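Local coordinates for putative lipoprotein (Pectobacterium atrosepticum SCRI1043, PDB 3BDU), which is of unknown function but belongs to the DUF903 family, probably a membrane-attached lipoprotein whose small beta domain is consistent with an SH3-like fold, at residues A[22-27]-A[39-44]. Sequence-based numbering, arbitrary orientation.
Sequences KVDDET and QQQINR
The CA atoms of V23 and R44 are 8.1 Å apart, those of D24 and Q41 8.4 Å, since strands 22-23 and 39-42 flank strand 30-33 in one antiparallel sheet and no main-chain bond joins them. Side chains bridge the gap. Q41, bent at chi2 (-124°), carries its amide, in contact with S31 of the middle strand, to the turn at D24-T27. There Q41 NE2 donates to D24 OD2 at 2.8 Å, nearly straight at 163°; D24 OD2 is met on its anti side and lies almost in the amide plane, although the carboxylate itself is turned 44° from it. T27, its side chain coming head-on against that of Q41, donates from OG1 to Q41 OE1 at 2.7 Å, tilted somewhat from the carbonyl plane. D24 OD1 meanwhile takes the backbone N of E26 at 2.8 Å, an Asx turn. At the other end V23 CG2 lies over one face of the R44 guanidinium and touches R44 CD at 4.1 Å. D24 OD2 also forms a salt bridge with K20 of a second subunit; a strand of that subunit pairs with 39-42 and continues the sheet. With both its oxygen and its nitrogen engaged, the buried Q41 amide has its rotation fixed, and the K20 charge would probably keep D24 ionised.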
ATOM      1  N   LYS A  22      -3.664  14.220  12.959  1.00 14.81           N
ATOM      2  CA  LYS A  22      -3.298  12.848  13.285  1.00 15.12           C
ATOM      3  C   LYS A  22      -4.171  11.868  12.512  1.00 16.66           C
ATOM      4  O   LYS A  22      -5.290  12.198  12.106  1.00 13.90           O
ATOM      5  CB  LYS A  22      -3.484  12.592  14.783  1.00 15.55           C
ATOM      6  CG  LYS A  22      -2.657  13.510  15.679  1.00 22.24           C
ATOM      7  CD  LYS A  22      -2.996  13.308  17.150  1.00 26.73           C
ATOM      8  CE  LYS A  22      -4.100  14.249  17.608  1.00 31.47           C
ATOM      9  NZ  LYS A  22      -3.595  15.646  17.762  1.00 28.60           N
ATOM     10  N   VAL A  23      -3.657  10.661  12.316  1.00 15.55           N
ATOM     11  CA  VAL A  23      -4.426   9.643  11.623  1.00 17.65           C
ATOM     12  C   VAL A  23      -5.586   9.218  12.512  1.00 19.25           C
ATOM     13  O   VAL A  23      -5.418   8.995  13.714  1.00 17.42           O
ATOM     14  CB  VAL A  23      -3.575   8.403  11.296  1.00 18.53           C
ATOM     15  CG1 VAL A  23      -4.461   7.304  10.697  1.00 22.71           C
ATOM     16  CG2 VAL A  23      -2.478   8.776  10.305  1.00 18.62           C
ATOM     17  N   ASP A  24      -6.766   9.133  11.909  1.00 17.66           N
ATOM     18  CA  ASP A  24      -7.976   8.708  12.600  1.00 18.67           C
ATOM     19  C   ASP A  24      -8.107   7.229  12.252  1.00 18.64           C
ATOM     20  O   ASP A  24      -8.345   6.874  11.102  1.00 18.11           O
ATOM     21  CB  ASP A  24      -9.179   9.488  12.058  1.00 18.98           C
ATOM     22  CG  ASP A  24     -10.500   9.041  12.665  1.00 20.83           C
ATOM     23  OD1 ASP A  24     -10.560   7.942  13.262  1.00 21.45           O
ATOM     24  OD2 ASP A  24     -11.487   9.794  12.530  1.00 20.79           O
ATOM     25  N   ASP A  25      -7.937   6.361  13.243  1.00 19.94           N
ATOM     26  CA  ASP A  25      -8.019   4.929  12.998  1.00 21.72           C
ATOM     27  C   ASP A  25      -9.377   4.468  12.473  1.00 20.68           C
ATOM     28  O   ASP A  25      -9.465   3.436  11.818  1.00 21.48           O
ATOM     29  CB  ASP A  25      -7.650   4.164  14.271  1.00 26.52           C
ATOM     30  CG  ASP A  25      -6.155   4.177  14.540  1.00 30.87           C
ATOM     31  OD1 ASP A  25      -5.488   5.169  14.174  1.00 35.91           O
ATOM     32  OD2 ASP A  25      -5.645   3.199  15.121  1.00 34.35           O
ATOM     33  N   GLU A  26     -10.431   5.230  12.747  1.00 19.98           N
ATOM     34  CA  GLU A  26     -11.760   4.856  12.278  1.00 19.94           C
ATOM     35  C   GLU A  26     -11.935   5.066  10.767  1.00 18.98           C
ATOM     36  O   GLU A  26     -12.817   4.464  10.156  1.00 18.62           O
ATOM     37  CB  GLU A  26     -12.839   5.657  13.016  1.00 21.67           C
ATOM     38  CG  GLU A  26     -12.779   5.552  14.545  1.00 25.74           C
ATOM     39  CD  GLU A  26     -14.010   6.134  15.230  1.00 29.49           C
ATOM     40  OE1 GLU A  26     -14.523   7.183  14.777  1.00 28.81           O
ATOM     41  OE2 GLU A  26     -14.462   5.545  16.235  1.00 31.55           O
ATOM     42  N   THR A  27     -11.101   5.912  10.169  1.00 16.17           N
ATOM     43  CA  THR A  27     -11.213   6.193   8.737  1.00 16.99           C
ATOM     44  C   THR A  27      -9.948   5.918   7.946  1.00 17.01           C
ATOM     45  O   THR A  27     -10.010   5.694   6.738  1.00 14.80           O
ATOM     46  CB  THR A  27     -11.563   7.658   8.481  1.00 16.51           C
ATOM     47  OG1 THR A  27     -10.489   8.482   8.947  1.00 19.29           O
ATOM     48  CG2 THR A  27     -12.844   8.040   9.200  1.00 17.51           C
ATOM     49  N   GLN A  39     -14.120  20.331  11.789  1.00 21.86           N
ATOM     50  CA  GLN A  39     -13.367  19.086  11.765  1.00 23.07           C
ATOM     51  C   GLN A  39     -13.288  18.602  10.325  1.00 21.29           C
ATOM     52  O   GLN A  39     -14.308  18.485   9.643  1.00 21.10           O
ATOM     53  CB  GLN A  39     -14.048  18.032  12.640  1.00 25.29           C
ATOM     54  CG  GLN A  39     -14.021  18.368  14.125  1.00 30.85           C
ATOM     55  CD  GLN A  39     -14.471  17.209  14.997  1.00 35.75           C
ATOM     56  OE1 GLN A  39     -15.662  16.913  15.095  1.00 39.33           O
ATOM     57  NE2 GLN A  39     -13.509  16.533  15.623  1.00 37.86           N
ATOM     58  N   GLN A  40     -12.070  18.324   9.878  1.00 19.52           N
ATOM     59  CA  GLN A  40     -11.812  17.882   8.511  1.00 19.29           C
ATOM     60  C   GLN A  40     -10.955  16.620   8.504  1.00 18.63           C
ATOM     61  O   GLN A  40     -10.265  16.326   9.480  1.00 15.86           O
ATOM     62  CB  GLN A  40     -11.051  18.974   7.752  1.00 21.42           C
ATOM     63  CG  GLN A  40     -11.644  20.366   7.881  1.00 26.34           C
ATOM     64  CD  GLN A  40     -12.620  20.686   6.776  1.00 28.69           C
ATOM     65  OE1 GLN A  40     -13.299  21.711   6.808  1.00 33.27           O
ATOM     66  NE2 GLN A  40     -12.688  19.815   5.780  1.00 30.70           N
ATOM     67  N   GLN A  41     -11.007  15.893   7.393  1.00 16.28           N
ATOM     68  CA  GLN A  41     -10.205  14.692   7.201  1.00 15.27           C
ATOM     69  C   GLN A  41      -9.666  14.777   5.784  1.00 16.02           C
ATOM     70  O   GLN A  41     -10.353  15.254   4.882  1.00 17.14           O
ATOM     71  CB  GLN A  41     -11.047  13.425   7.352  1.00 15.87           C
ATOM     72  CG  GLN A  41     -11.768  13.297   8.690  1.00 18.76           C
ATOM     73  CD  GLN A  41     -11.426  12.004   9.410  1.00 18.64           C
ATOM     74  OE1 GLN A  41     -10.719  11.153   8.870  1.00 17.26           O
ATOM     75  NE2 GLN A  41     -11.932  11.848  10.634  1.00 16.55           N
ATOM     76  N   ILE A  42      -8.434  14.327   5.588  1.00 15.30           N
ATOM     77  CA  ILE A  42      -7.826  14.366   4.269  1.00 14.65           C
ATOM     78  C   ILE A  42      -7.043  13.079   4.028  1.00 14.77           C
ATOM     79  O   ILE A  42      -6.344  12.596   4.922  1.00 15.62           O
ATOM     80  CB  ILE A  42      -6.891  15.596   4.135  1.00 14.39           C
ATOM     81  CG1 ILE A  42      -6.249  15.617   2.750  1.00 13.59           C
ATOM     82  CG2 ILE A  42      -5.809  15.561   5.225  1.00 17.03           C
ATOM     83  CD1 ILE A  42      -5.437  16.870   2.488  1.00 14.16           C
ATOM     84  N   ASN A  43      -7.179  12.512   2.834  1.00 13.18           N
ATOM     85  CA  ASN A  43      -6.466  11.283   2.483  1.00 13.96           C
ATOM     86  C   ASN A  43      -4.956  11.466   2.725  1.00 13.00           C
ATOM     87  O   ASN A  43      -4.362  12.442   2.265  1.00 13.14           O
ATOM     88  CB  ASN A  43      -6.728  10.933   1.011  1.00 13.95           C
ATOM     89  CG  ASN A  43      -6.260   9.531   0.645  1.00 14.50           C
ATOM     90  OD1 ASN A  43      -5.097   9.179   0.850  1.00 17.86           O
ATOM     91  ND2 ASN A  43      -7.166   8.725   0.098  1.00 13.78           N
ATOM     92  N   ARG A  44      -4.340  10.525   3.440  1.00 13.00           N
ATOM     93  CA  ARG A  44      -2.909  10.593   3.743  1.00 15.08           C
ATOM     94  C   ARG A  44      -2.070  10.737   2.477  1.00 15.32           C
ATOM     95  O   ARG A  44      -0.989  11.321   2.507  1.00 15.22           O
ATOM     96  CB  ARG A  44      -2.449   9.325   4.482  1.00 17.62           C
ATOM     97  CG  ARG A  44      -3.132   9.060   5.814  1.00 21.21           C
ATOM     98  CD  ARG A  44      -2.765   7.670   6.342  1.00 26.60           C
ATOM     99  NE  ARG A  44      -1.319   7.497   6.453  1.00 28.81           N
ATOM    100  CZ  ARG A  44      -0.728   6.385   6.873  1.00 31.56           C
ATOM    101  NH1 ARG A  44      -1.462   5.336   7.223  1.00 33.08           N
ATOM    102  NH2 ARG A  44       0.598   6.326   6.949  1.00 30.69           N
TER